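Local atomic coordinates of 33 kDa chaperonin (Thermotoga maritima, PDB entry 1VQ0), a protein that probably acts as a redox-regulated molecular chaperone that keeps thermally unfolding and oxidatively damaged proteins from aggregating irreversibly. Residues Lys23-Ile28 with Thr63-Glu68; Arg84-Ser89 with Arg96-Asn101; Gly181-Gln186 with Pro208-Leu213. All coordinates share one frame; numbering follows the deposited sequence.

Contact 1. Residues Lys23-Ile28 with Thr63-Glu68; sequences KVRFSI and TPWLAE. With EDO (1,2-ethanediol), chain F.
The side chain of Arg25 lies flat over the indole of Trp65, its guanidinium plane only 9° from the ring plane and the two centres 4.1 Å apart. Arg25 CD sits over the centre of the five-membered ring of Trp65, 3.5 Å from its centroid, as a CH-pi contact; beyond it the charged guanidinium, measured at CZ, makes an off-centre cation-pi contact. With chi1 at 73°, CG of Arg25 stands between the backbone N and the carbonyl carbon, and from there the chain runs extended across the indole. Pro64 CB backs the opposite face of Trp65. Phe26 O approaches the ring near its plane, 3.5 Å from Trp65 CZ2, and Ser27 CB meets CH2 of Trp65 obliquely at 3.3 Å, a tight fit. Within the protein, Arg25 NH2 donates to Gln186 OE1. Arg25 NH2 also bonds to EDO O2 at 3.0 Å, in a 1,2-ethanediol probably from the crystallisation liquor. Ser27 OG bonds to Leu61 O. The contact thus lays the 3-10 turn that follows helix 46-62 against strand 24-30, which runs between strands 13-19 and 176-187; the CB of Phe26 is directed away from the turn, and its ring touches Leu223 of helix 219-227.

Contact 2. Residues Arg84-Ser89 with Arg96-Asn101; sequences RVVAQS and RGYVAN
The ring of Tyr98 carries Val86 on one face, and at the edge of the Arg96 guanidinium, near its plane, lies Gln88 OE1. Both pairs belong to the beta hairpin of strands 84-90 and 94-99, whose segment axes run antiparallel, 4.7 Å apart at closest. Val86 CB lies 4.0 Å from the Tyr98 ring centroid and 21° off the normal, a CH-pi contact, with Val86 CG2 reaching Tyr98 CZ at 3.7 Å. A chi1 of 67° lays the tyrosine ring alongside the valine. Two nitrogens of Arg96, NE and NH2, both donate to Gln88 OE1, each at 3.0 Å. They reach the oxygen from the same face of the amide, whose plane is turned 39° from the guanidinium; NE stands well above that plane, NH2 is tilted less. Gln88 NE2 bonds to Thr73 OG1, which helps to fix the amide's rotation.

The face that bears Val86, Gln88, Arg96 and Tyr98 looks toward the zinc site, where Arg96 forms a salt bridge with Asp244 and a cation-pi contact with Trp277, which also meets the Tyr98 ring edge-to-face. A leucine in place of Arg96 removes both donors, and would probably leave Gln88 OE1 without its partner across the hairpin and Asp244, next to the zinc ligand Cys243, without its positive mate.

On the other face Val85 pairs with Val99, and Ala87 lies opposite Gly97, which has no side chain; Val85 and Ala87 pack on helix 46-62. Gly97 CA comes within 4.2 Å of Ala87 CA in a non-hydrogen-bonded pair, between the hydrogen-bonded pairs Val86-Tyr98 and Gln88-Arg96. At the far end Arg84 O accepts Ala100 N at 2.9 Å and also receives a CA-H...O contact from Val99 CA at 3.2 Å.

Contact 3. Residues Gly181-Gln186 with Pro208-Leu213; sequences GGFAVQ and PSISKL
Leu213, which meets the ring of Phe183 with CD2, has its backbone N bonded to Ser209 O at 2.8 Å, and the same oxygen, Ser209 O, takes a weak second bond from Lys212 N at 3.2 Å. The turn of helix 210-213 begins with these bonds; Ile210 and Leu213, three residues apart, both direct their CB toward strand 176-187. Ser209 holds the N-cap position, though its side chain makes no capping bond.

Ile210 makes most of the helix side of the contact, and its branches divide the work. CG2 of Ile210 comes down on the backbone at Gly181, 3.4 Å from Gly181 O. The other branch has CG1 anti to the carbonyl carbon (chi1 -71°) and reaches the strand with Ile210 CD1, which lies 3.9 Å from Gly182 CA and 3.7 Å from Phe183 CE2, oblique to the ring.

The strand is one of the large mixed sheet, bonded to strands 24-30 and 164-173, and the short helix rests on it at two successive glycines. There Ile210 meets backbone atoms of Gly181 and Gly182, the latter almost fully extended (phi 177°, psi -176°).

A chi1 of 59° turns the ring of Phe183 over toward the helix, although the bond to CB points neither at the helix nor from it. Leu213 CD2 approaches the ring near its plane, 4.3 Å from Phe183 CE2. Leu207 touches both Phe183 and Leu213, and helix 219-227 adds Ile226 against the phenylalanine and Val222 against the leucine.

Overall arrangement
From the N terminus, contact 1 closes first, across 34 residues that are mostly helix. Contact 2 follows as a hairpin, with six residues between its segments, three of them still strand, and contact 3 closes a connection containing helix 194-205. The three stand in series: none nests in or crosses another. All reach the same large mixed sheet. Strands 24-30 and 176-187 are neighbours in it, so two probable backbone hydrogen bonds join contacts 1 and 3: Ser27 O to Ala184 N at 2.9 Å, and Arg25 N to Gln186 O at 3.0 Å. Contact 1 also meets contact 2, where Thr63 packs on Ser89. Contacts 2 and 3 stay apart, about 11 Å between nearest atoms; contact 2 alone reaches toward the zinc site.

Contact 1. Residues Lys23-Ile28 with Thr63-Glu68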
ATOM      1  N   LYS A  23       0.828  26.321   9.874  1.00 33.58           N
ATOM      2  CA  LYS A  23       1.890  25.430   9.343  1.00 32.20           C
ATOM      3  C   LYS A  23       2.062  24.155  10.151  1.00 32.45           C
ATOM      4  O   LYS A  23       2.651  23.195   9.667  1.00 31.88           O
ATOM      5  CB  LYS A  23       3.208  26.198   9.243  1.00 31.18           C
ATOM      6  CG  LYS A  23       3.083  27.363   8.288  1.00 28.61           C
ATOM      7  CD  LYS A  23       4.404  27.821   7.702  1.00 20.97           C
ATOM      8  CE  LYS A  23       4.232  29.112   6.949  1.00 21.63           C
ATOM      9  NZ  LYS A  23       5.586  29.764   6.935  1.00 20.44           N
ATOM     10  N   VAL A  24       1.563  24.161  11.395  1.00 33.40           N
ATOM     11  CA  VAL A  24       1.581  22.981  12.271  1.00 33.66           C
ATOM     12  C   VAL A  24       0.161  22.737  12.767  1.00 33.26           C
ATOM     13  O   VAL A  24      -0.572  23.665  13.057  1.00 34.32           O
ATOM     14  CB  VAL A  24       2.497  23.173  13.521  1.00 34.30           C
ATOM     15  CG1 VAL A  24       2.628  21.850  14.379  1.00 34.72           C
ATOM     16  CG2 VAL A  24       3.881  23.715  13.142  1.00 35.05           C
ATOM     17  N   ARG A  25      -0.198  21.475  12.849  1.00 32.38           N
ATOM     18  CA  ARG A  25      -1.462  21.017  13.412  1.00 32.98           C
ATOM     19  C   ARG A  25      -1.177  20.104  14.607  1.00 32.40           C
ATOM     20  O   ARG A  25      -0.140  19.462  14.677  1.00 30.32           O
ATOM     21  CB  ARG A  25      -2.354  20.327  12.341  1.00 32.09           C
ATOM     22  CG  ARG A  25      -1.919  18.947  11.885  1.00 34.57           C
ATOM     23  CD  ARG A  25      -2.708  18.435  10.669  1.00 31.90           C
ATOM     24  NE  ARG A  25      -2.336  17.074  10.300  1.00 33.86           N
ATOM     25  CZ  ARG A  25      -2.744  16.437   9.203  1.00 35.57           C
ATOM     26  NH1 ARG A  25      -3.468  17.030   8.265  1.00 35.34           N
ATOM     27  NH2 ARG A  25      -2.423  15.184   9.034  1.00 38.22           N
ATOM     28  N   PHE A  26      -2.084  20.121  15.582  1.00 32.61           N
ATOM     29  CA  PHE A  26      -1.936  19.281  16.760  1.00 31.54           C
ATOM     30  C   PHE A  26      -3.286  18.693  17.154  1.00 32.63           C
ATOM     31  O   PHE A  26      -4.347  19.296  16.877  1.00 33.83           O
ATOM     32  CB  PHE A  26      -1.353  20.063  17.958  1.00 31.66           C
ATOM     33  CG  PHE A  26      -2.241  21.166  18.454  1.00 30.84           C
ATOM     34  CD1 PHE A  26      -3.312  20.884  19.296  1.00 30.63           C
ATOM     35  CD2 PHE A  26      -2.026  22.475  18.050  1.00 32.12           C
ATOM     36  CE1 PHE A  26      -4.162  21.885  19.699  1.00 31.71           C
ATOM     37  CE2 PHE A  26      -2.870  23.480  18.444  1.00 31.01           C
ATOM     38  CZ  PHE A  26      -3.949  23.170  19.275  1.00 26.83           C
ATOM     39  N   SER A  27      -3.189  17.609  17.926  1.00 30.86           N
ATOM     40  CA  SER A  27      -4.243  16.696  18.359  1.00 32.35           C
ATOM     41  C   SER A  27      -3.770  16.240  19.727  1.00 31.32           C
ATOM     42  O   SER A  27      -2.596  15.879  19.858  1.00 28.75           O
ATOM     43  CB  SER A  27      -4.184  15.428  17.454  1.00 32.58           C
ATOM     44  OG  SER A  27      -5.439  14.918  17.301  1.00 44.96           O
ATOM     45  N   ILE A  28      -4.646  16.205  20.723  1.00 31.58           N
ATOM     46  CA  ILE A  28      -4.329  15.580  22.026  1.00 31.50           C
ATOM     47  C   ILE A  28      -5.612  14.954  22.589  1.00 30.93           C
ATOM     48  O   ILE A  28      -6.709  15.515  22.492  1.00 29.45           O
ATOM     49  CB  ILE A  28      -3.706  16.602  23.027  1.00 31.81           C
ATOM     50  CG1 ILE A  28      -3.268  15.937  24.325  1.00 30.53           C
ATOM     51  CG2 ILE A  28      -4.720  17.721  23.372  1.00 33.08           C
ATOM     52  CD1 ILE A  28      -2.231  16.753  25.134  1.00 29.66           C
ATOM     53  N   THR A  63      -8.301  11.648  13.717  1.00 31.97           N
ATOM     54  CA  THR A  63      -9.735  11.953  13.356  1.00 30.92           C
ATOM     55  C   THR A  63     -10.058  13.368  12.896  1.00 31.02           C
ATOM     56  O   THR A  63     -10.891  13.510  12.004  1.00 31.30           O
ATOM     57  CB  THR A  63     -10.754  11.598  14.440  1.00 31.20           C
ATOM     58  OG1 THR A  63     -10.336  12.101  15.710  1.00 27.67           O
ATOM     59  CG2 THR A  63     -10.856  10.045  14.616  1.00 30.12           C
ATOM     60  N   PRO A  64      -9.482  14.410  13.507  1.00 30.95           N
ATOM     61  CA  PRO A  64      -9.856  15.815  13.116  1.00 31.85           C
ATOM     62  C   PRO A  64      -9.496  16.139  11.695  1.00 30.63           C
ATOM     63  O   PRO A  64      -9.956  17.120  11.168  1.00 29.53           O
ATOM     64  CB  PRO A  64      -8.987  16.677  14.026  1.00 31.06           C
ATOM     65  CG  PRO A  64      -8.602  15.758  15.124  1.00 31.30           C
ATOM     66  CD  PRO A  64      -8.490  14.402  14.588  1.00 30.83           C
ATOM     67  N   TRP A  65      -8.674  15.280  11.086  1.00 31.01           N
ATOM     68  CA  TRP A  65      -8.039  15.574   9.801  1.00 31.98           C
ATOM     69  C   TRP A  65      -8.501  14.655   8.714  1.00 32.64           C
ATOM     70  O   TRP A  65      -8.070  14.773   7.589  1.00 32.27           O
ATOM     71  CB  TRP A  65      -6.516  15.558   9.943  1.00 31.45           C
ATOM     72  CG  TRP A  65      -6.056  16.427  11.066  1.00 34.15           C
ATOM     73  CD1 TRP A  65      -6.485  17.727  11.349  1.00 37.63           C
ATOM     74  CD2 TRP A  65      -5.129  16.092  12.092  1.00 31.18           C
ATOM     75  NE1 TRP A  65      -5.876  18.179  12.493  1.00 39.15           N
ATOM     76  CE2 TRP A  65      -5.034  17.203  12.963  1.00 36.25           C
ATOM     77  CE3 TRP A  65      -4.362  14.967  12.370  1.00 39.24           C
ATOM     78  CZ2 TRP A  65      -4.211  17.203  14.089  1.00 37.67           C
ATOM     79  CZ3 TRP A  65      -3.507  14.974  13.495  1.00 39.15           C
ATOM     80  CH2 TRP A  65      -3.440  16.086  14.323  1.00 36.03           C
ATOM     81  N   LEU A  66      -9.443  13.774   9.023  1.00 34.39           N
ATOM     82  CA  LEU A  66     -10.023  12.900   7.975  1.00 34.62           C
ATOM     83  C   LEU A  66     -10.958  13.647   6.998  1.00 34.99           C
ATOM     84  O   LEU A  66     -11.501  14.699   7.337  1.00 34.78           O
ATOM     85  CB  LEU A  66     -10.728  11.706   8.626  1.00 35.24           C
ATOM     86  CG  LEU A  66      -9.882  10.983   9.645  1.00 29.67           C
ATOM     87  CD1 LEU A  66     -10.655   9.797  10.285  1.00 32.33           C
ATOM     88  CD2 LEU A  66      -8.574  10.509   8.985  1.00 28.59           C
ATOM     89  N   ALA A  67     -11.102  13.126   5.767  1.00 34.04           N
ATOM     90  CA  ALA A  67     -12.099  13.650   4.860  1.00 34.22           C
ATOM     91  C   ALA A  67     -13.517  13.324   5.366  1.00 35.51           C
ATOM     92  O   ALA A  67     -13.684  12.629   6.331  1.00 33.63           O
ATOM     93  CB  ALA A  67     -11.872  13.102   3.473  1.00 34.36           C
ATOM     94  N   GLU A  68     -14.550  13.862   4.725  1.00 38.41           N
ATOM     95  CA  GLU A  68     -15.946  13.631   5.156  1.00 40.34           C
ATOM     96  C   GLU A  68     -16.317  12.168   4.882  1.00 39.76           C
ATOM     97  O   GLU A  68     -16.120  11.680   3.795  1.00 40.29           O
ATOM     98  CB  GLU A  68     -16.877  14.551   4.349  1.00 41.60           C
ATOM     99  CG  GLU A  68     -18.364  14.494   4.781  1.00 47.48           C
ATOM    100  CD  GLU A  68     -19.359  15.114   3.766  1.00 52.10           C
ATOM    101  OE1 GLU A  68     -18.970  15.464   2.599  1.00 54.66           O
ATOM    102  OE2 GLU A  68     -20.551  15.247   4.147  1.00 56.97           O
TER
HETATM  103  C1  EDO F 303      -4.749  10.929   7.526  1.00 34.69           C
HETATM  104  O1  EDO F 303      -3.738  10.110   6.976  1.00 35.39           O
HETATM  105  C2  EDO F 303      -4.813  12.383   7.054  1.00 36.52           C
HETATM  106  O2  EDO F 303      -3.582  13.126   7.192  1.00 37.35           O

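Contact 2. Residues Arg84-Ser89 with Arg96-Asn101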
ATOM      1  N   ARG A  84      -1.308  -9.496  14.820  1.00 36.72           N
ATOM      2  CA  ARG A  84      -1.974  -8.419  14.110  1.00 37.09           C
ATOM      3  C   ARG A  84      -2.710  -7.467  15.053  1.00 35.59           C
ATOM      4  O   ARG A  84      -3.326  -7.901  16.018  1.00 33.65           O
ATOM      5  CB  ARG A  84      -3.006  -8.963  13.097  1.00 37.03           C
ATOM      6  CG  ARG A  84      -3.133  -8.016  11.900  1.00 41.60           C
ATOM      7  CD  ARG A  84      -3.819  -8.623  10.771  1.00 43.16           C
ATOM      8  NE  ARG A  84      -3.838  -7.805   9.552  1.00 44.08           N
ATOM      9  CZ  ARG A  84      -4.300  -8.269   8.377  1.00 43.63           C
ATOM     10  NH1 ARG A  84      -4.766  -9.499   8.270  1.00 46.79           N
ATOM     11  NH2 ARG A  84      -4.317  -7.536   7.302  1.00 41.94           N
ATOM     12  N   VAL A  85      -2.586  -6.175  14.743  1.00 34.54           N
ATOM     13  CA  VAL A  85      -3.222  -5.094  15.464  1.00 34.17           C
ATOM     14  C   VAL A  85      -3.873  -4.148  14.467  1.00 35.19           C
ATOM     15  O   VAL A  85      -3.183  -3.576  13.605  1.00 33.75           O
ATOM     16  CB  VAL A  85      -2.195  -4.289  16.285  1.00 33.99           C
ATOM     17  CG1 VAL A  85      -2.886  -3.317  17.172  1.00 35.21           C
ATOM     18  CG2 VAL A  85      -1.339  -5.190  17.096  1.00 37.01           C
ATOM     19  N   VAL A  86      -5.191  -3.960  14.617  1.00 34.29           N
ATOM     20  CA  VAL A  86      -6.005  -3.196  13.674  1.00 33.83           C
ATOM     21  C   VAL A  86      -6.846  -2.141  14.432  1.00 34.00           C
ATOM     22  O   VAL A  86      -7.573  -2.454  15.385  1.00 33.56           O
ATOM     23  CB  VAL A  86      -6.963  -4.136  12.870  1.00 33.67           C
ATOM     24  CG1 VAL A  86      -7.779  -3.363  11.883  1.00 32.93           C
ATOM     25  CG2 VAL A  86      -6.203  -5.156  12.116  1.00 33.76           C
ATOM     26  N   ALA A  87      -6.690  -0.886  14.065  1.00 32.84           N
ATOM     27  CA  ALA A  87      -7.491   0.153  14.666  1.00 31.59           C
ATOM     28  C   ALA A  87      -8.040   1.054  13.621  1.00 32.54           C
ATOM     29  O   ALA A  87      -7.276   1.578  12.815  1.00 34.38           O
ATOM     30  CB  ALA A  87      -6.711   0.920  15.699  1.00 29.72           C
ATOM     31  N   GLN A  88      -9.375   1.205  13.624  1.00 33.43           N
ATOM     32  CA  GLN A  88     -10.065   2.089  12.690  1.00 32.98           C
ATOM     33  C   GLN A  88     -10.694   3.287  13.406  1.00 33.03           C
ATOM     34  O   GLN A  88     -11.272   3.123  14.450  1.00 33.91           O
ATOM     35  CB  GLN A  88     -11.122   1.317  11.999  1.00 31.25           C
ATOM     36  CG  GLN A  88     -11.837   2.069  10.903  1.00 30.98           C
ATOM     37  CD  GLN A  88     -12.728   1.158  10.140  1.00 32.04           C
ATOM     38  OE1 GLN A  88     -13.904   1.016  10.468  1.00 37.18           O
ATOM     39  NE2 GLN A  88     -12.200   0.550   9.099  1.00 31.28           N
ATOM     40  N   SER A  89     -10.531   4.468  12.836  1.00 33.18           N
ATOM     41  CA  SER A  89     -11.226   5.693  13.206  1.00 32.24           C
ATOM     42  C   SER A  89     -12.023   6.299  12.029  1.00 33.05           C
ATOM     43  O   SER A  89     -11.814   5.953  10.868  1.00 33.50           O
ATOM     44  CB  SER A  89     -10.239   6.727  13.702  1.00 32.52           C
ATOM     45  OG  SER A  89      -9.378   7.134  12.661  1.00 31.34           O
ATOM     46  N   ARG A  96     -12.902   1.778  16.464  1.00 31.62           N
ATOM     47  CA  ARG A  96     -13.061   0.391  16.799  1.00 32.07           C
ATOM     48  C   ARG A  96     -11.772  -0.313  16.397  1.00 31.46           C
ATOM     49  O   ARG A  96     -10.969   0.237  15.672  1.00 32.11           O
ATOM     50  CB  ARG A  96     -14.279  -0.214  16.101  1.00 33.03           C
ATOM     51  CG  ARG A  96     -14.256  -0.089  14.555  1.00 32.05           C
ATOM     52  CD  ARG A  96     -15.428  -0.805  13.896  1.00 32.12           C
ATOM     53  NE  ARG A  96     -15.331  -0.765  12.460  1.00 26.63           N
ATOM     54  CZ  ARG A  96     -16.166  -1.314  11.606  1.00 33.01           C
ATOM     55  NH1 ARG A  96     -17.194  -2.052  12.036  1.00 31.64           N
ATOM     56  NH2 ARG A  96     -15.936  -1.174  10.293  1.00 27.78           N
ATOM     57  N   GLY A  97     -11.607  -1.529  16.857  1.00 29.02           N
ATOM     58  CA  GLY A  97     -10.317  -2.202  16.777  1.00 30.32           C
ATOM     59  C   GLY A  97     -10.301  -3.604  17.348  1.00 30.03           C
ATOM     60  O   GLY A  97     -11.249  -4.013  18.006  1.00 32.06           O
ATOM     61  N   TYR A  98      -9.238  -4.344  17.066  1.00 31.15           N
ATOM     62  CA  TYR A  98      -9.085  -5.742  17.496  1.00 31.35           C
ATOM     63  C   TYR A  98      -7.618  -6.191  17.307  1.00 32.34           C
ATOM     64  O   TYR A  98      -6.838  -5.543  16.581  1.00 32.28           O
ATOM     65  CB  TYR A  98     -10.033  -6.662  16.734  1.00 31.54           C
ATOM     66  CG  TYR A  98      -9.762  -6.819  15.219  1.00 32.50           C
ATOM     67  CD1 TYR A  98     -10.353  -5.985  14.298  1.00 31.05           C
ATOM     68  CD2 TYR A  98      -8.950  -7.864  14.728  1.00 35.82           C
ATOM     69  CE1 TYR A  98     -10.106  -6.125  12.905  1.00 33.50           C
ATOM     70  CE2 TYR A  98      -8.692  -8.020  13.342  1.00 34.89           C
ATOM     71  CZ  TYR A  98      -9.273  -7.123  12.443  1.00 33.62           C
ATOM     72  OH  TYR A  98      -9.093  -7.268  11.075  1.00 35.85           O
ATOM     73  N   VAL A  99      -7.258  -7.286  17.978  1.00 30.96           N
ATOM     74  CA  VAL A  99      -5.952  -7.904  17.816  1.00 30.52           C
ATOM     75  C   VAL A  99      -6.194  -9.344  17.486  1.00 31.75           C
ATOM     76  O   VAL A  99      -7.247  -9.883  17.824  1.00 31.89           O
ATOM     77  CB  VAL A  99      -5.054  -7.824  19.043  1.00 30.30           C
ATOM     78  CG1 VAL A  99      -4.762  -6.414  19.415  1.00 29.01           C
ATOM     79  CG2 VAL A  99      -5.657  -8.560  20.250  1.00 26.18           C
ATOM     80  N   ALA A 100      -5.225  -9.980  16.821  1.00 32.24           N
ATOM     81  CA  ALA A 100      -5.395 -11.380  16.431  1.00 33.07           C
ATOM     82  C   ALA A 100      -5.361 -12.305  17.651  1.00 33.37           C
ATOM     83  O   ALA A 100      -6.118 -13.284  17.696  1.00 33.61           O
ATOM     84  CB  ALA A 100      -4.351 -11.788  15.400  1.00 34.59           C
ATOM     85  N   ASN A 101      -4.566 -11.928  18.666  1.00 32.51           N
ATOM     86  CA  ASN A 101      -4.384 -12.710  19.871  1.00 32.84           C
ATOM     87  C   ASN A 101      -4.668 -11.920  21.137  1.00 31.89           C
ATOM     88  O   ASN A 101      -3.759 -11.408  21.754  1.00 29.93           O
ATOM     89  CB  ASN A 101      -2.977 -13.359  19.919  1.00 34.36           C
ATOM     90  CG  ASN A 101      -2.738 -14.215  21.219  1.00 39.42           C
ATOM     91  OD1 ASN A 101      -3.685 -14.562  21.943  1.00 43.89           O
ATOM     92  ND2 ASN A 101      -1.467 -14.538  21.502  1.00 42.69           N
TER

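Contact 3. Residues Gly181-Gln186 with Pro208-Leu213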
ATOM      1  N   GLY A 181      -4.064   7.831  26.546  1.00 35.31           N
ATOM      2  CA  GLY A 181      -4.021   9.121  25.904  1.00 35.47           C
ATOM      3  C   GLY A 181      -2.775   9.359  25.102  1.00 34.74           C
ATOM      4  O   GLY A 181      -1.865   8.537  25.053  1.00 33.80           O
ATOM      5  N   GLY A 182      -2.764  10.486  24.405  1.00 34.04           N
ATOM      6  CA  GLY A 182      -1.554  10.869  23.712  1.00 33.57           C
ATOM      7  C   GLY A 182      -1.701  12.119  22.902  1.00 33.19           C
ATOM      8  O   GLY A 182      -2.742  12.785  22.923  1.00 32.23           O
ATOM      9  N   PHE A 183      -0.643  12.462  22.194  1.00 33.40           N
ATOM     10  CA  PHE A 183      -0.751  13.610  21.286  1.00 34.05           C
ATOM     11  C   PHE A 183      -0.031  13.351  19.995  1.00 34.18           C
ATOM     12  O   PHE A 183       0.802  12.428  19.911  1.00 33.66           O
ATOM     13  CB  PHE A 183      -0.219  14.886  21.943  1.00 33.20           C
ATOM     14  CG  PHE A 183       1.212  14.799  22.375  1.00 34.39           C
ATOM     15  CD1 PHE A 183       2.247  14.949  21.458  1.00 31.86           C
ATOM     16  CD2 PHE A 183       1.521  14.614  23.733  1.00 33.67           C
ATOM     17  CE1 PHE A 183       3.580  14.872  21.890  1.00 30.66           C
ATOM     18  CE2 PHE A 183       2.806  14.498  24.163  1.00 25.10           C
ATOM     19  CZ  PHE A 183       3.862  14.653  23.244  1.00 34.81           C
ATOM     20  N   ALA A 184      -0.364  14.181  19.012  1.00 35.28           N
ATOM     21  CA  ALA A 184       0.254  14.223  17.683  1.00 36.28           C
ATOM     22  C   ALA A 184       0.552  15.669  17.315  1.00 37.28           C
ATOM     23  O   ALA A 184      -0.311  16.548  17.445  1.00 38.48           O
ATOM     24  CB  ALA A 184      -0.647  13.548  16.601  1.00 35.73           C
ATOM     25  N   VAL A 185       1.791  15.922  16.883  1.00 37.21           N
ATOM     26  CA  VAL A 185       2.182  17.226  16.305  1.00 35.84           C
ATOM     27  C   VAL A 185       2.766  16.954  14.903  1.00 35.11           C
ATOM     28  O   VAL A 185       3.634  16.086  14.762  1.00 36.89           O
ATOM     29  CB  VAL A 185       3.178  18.017  17.223  1.00 35.19           C
ATOM     30  CG1 VAL A 185       3.489  19.404  16.682  1.00 35.48           C
ATOM     31  CG2 VAL A 185       2.606  18.198  18.628  1.00 31.17           C
ATOM     32  N   GLN A 186       2.252  17.691  13.900  1.00 33.43           N
ATOM     33  CA  GLN A 186       2.524  17.476  12.475  1.00 32.56           C
ATOM     34  C   GLN A 186       2.758  18.754  11.727  1.00 33.90           C
ATOM     35  O   GLN A 186       2.029  19.754  11.880  1.00 33.43           O
ATOM     36  CB  GLN A 186       1.363  16.711  11.832  1.00 32.41           C
ATOM     37  CG  GLN A 186       1.099  15.355  12.513  1.00 34.27           C
ATOM     38  CD  GLN A 186       0.155  14.372  11.762  1.00 36.79           C
ATOM     39  OE1 GLN A 186      -1.046  14.591  11.682  1.00 41.40           O
ATOM     40  NE2 GLN A 186       0.718  13.242  11.284  1.00 34.30           N
ATOM     41  N   PRO A 208       7.957  14.031  29.763  1.00 39.22           N
ATOM     42  CA  PRO A 208       7.799  12.679  30.293  1.00 38.03           C
ATOM     43  C   PRO A 208       6.904  11.838  29.410  1.00 38.13           C
ATOM     44  O   PRO A 208       6.113  12.361  28.603  1.00 38.45           O
ATOM     45  CB  PRO A 208       7.135  12.882  31.654  1.00 38.22           C
ATOM     46  CG  PRO A 208       7.164  14.379  31.950  1.00 38.40           C
ATOM     47  CD  PRO A 208       7.340  15.061  30.628  1.00 39.22           C
ATOM     48  N   SER A 209       6.989  10.533  29.567  1.00 38.18           N
ATOM     49  CA  SER A 209       6.069   9.645  28.850  1.00 38.99           C
ATOM     50  C   SER A 209       4.607   9.975  29.268  1.00 38.93           C
ATOM     51  O   SER A 209       4.364  10.609  30.299  1.00 38.30           O
ATOM     52  CB  SER A 209       6.398   8.169  29.122  1.00 37.50           C
ATOM     53  OG  SER A 209       5.922   7.833  30.412  1.00 40.29           O
ATOM     54  N   ILE A 210       3.660   9.534  28.455  1.00 39.61           N
ATOM     55  CA  ILE A 210       2.250   9.935  28.629  1.00 40.57           C
ATOM     56  C   ILE A 210       1.691   9.516  30.025  1.00 41.63           C
ATOM     57  O   ILE A 210       1.050  10.333  30.722  1.00 40.43           O
ATOM     58  CB  ILE A 210       1.372   9.365  27.446  1.00 40.19           C
ATOM     59  CG1 ILE A 210       1.640  10.081  26.078  1.00 39.23           C
ATOM     60  CG2 ILE A 210      -0.105   9.294  27.824  1.00 40.10           C
ATOM     61  CD1 ILE A 210       1.475  11.615  25.969  1.00 40.12           C
ATOM     62  N   SER A 211       1.981   8.262  30.407  1.00 43.25           N
ATOM     63  CA  SER A 211       1.572   7.647  31.703  1.00 44.83           C
ATOM     64  C   SER A 211       1.909   8.507  32.880  1.00 44.13           C
ATOM     65  O   SER A 211       1.110   8.651  33.799  1.00 45.11           O
ATOM     66  CB  SER A 211       2.248   6.274  31.907  1.00 45.27           C
ATOM     67  OG  SER A 211       2.052   5.445  30.756  1.00 49.41           O
ATOM     68  N   LYS A 212       3.094   9.087  32.828  1.00 43.27           N
ATOM     69  CA  LYS A 212       3.511  10.057  33.816  1.00 43.58           C
ATOM     70  C   LYS A 212       2.922  11.489  33.551  1.00 43.13           C
ATOM     71  O   LYS A 212       2.293  12.067  34.443  1.00 43.03           O
ATOM     72  CB  LYS A 212       5.037  10.056  33.915  1.00 42.75           C
ATOM     73  CG  LYS A 212       5.536  10.915  35.020  1.00 46.09           C
ATOM     74  CD  LYS A 212       7.062  10.973  35.036  1.00 50.66           C
ATOM     75  CE  LYS A 212       7.578  12.033  36.026  1.00 52.99           C
ATOM     76  NZ  LYS A 212       8.730  12.769  35.408  1.00 54.81           N
ATOM     77  N   LEU A 213       3.106  12.025  32.334  1.00 42.66           N
ATOM     78  CA  LEU A 213       2.708  13.406  31.988  1.00 42.23           C
ATOM     79  C   LEU A 213       1.190  13.671  32.213  1.00 41.99           C
ATOM     80  O   LEU A 213       0.773  14.719  32.714  1.00 40.98           O
ATOM     81  CB  LEU A 213       3.104  13.692  30.517  1.00 42.29           C
ATOM     82  CG  LEU A 213       2.744  15.045  29.872  1.00 41.49           C
ATOM     83  CD1 LEU A 213       3.379  16.183  30.668  1.00 41.43           C
ATOM     84  CD2 LEU A 213       3.141  15.126  28.425  1.00 40.49           C
TER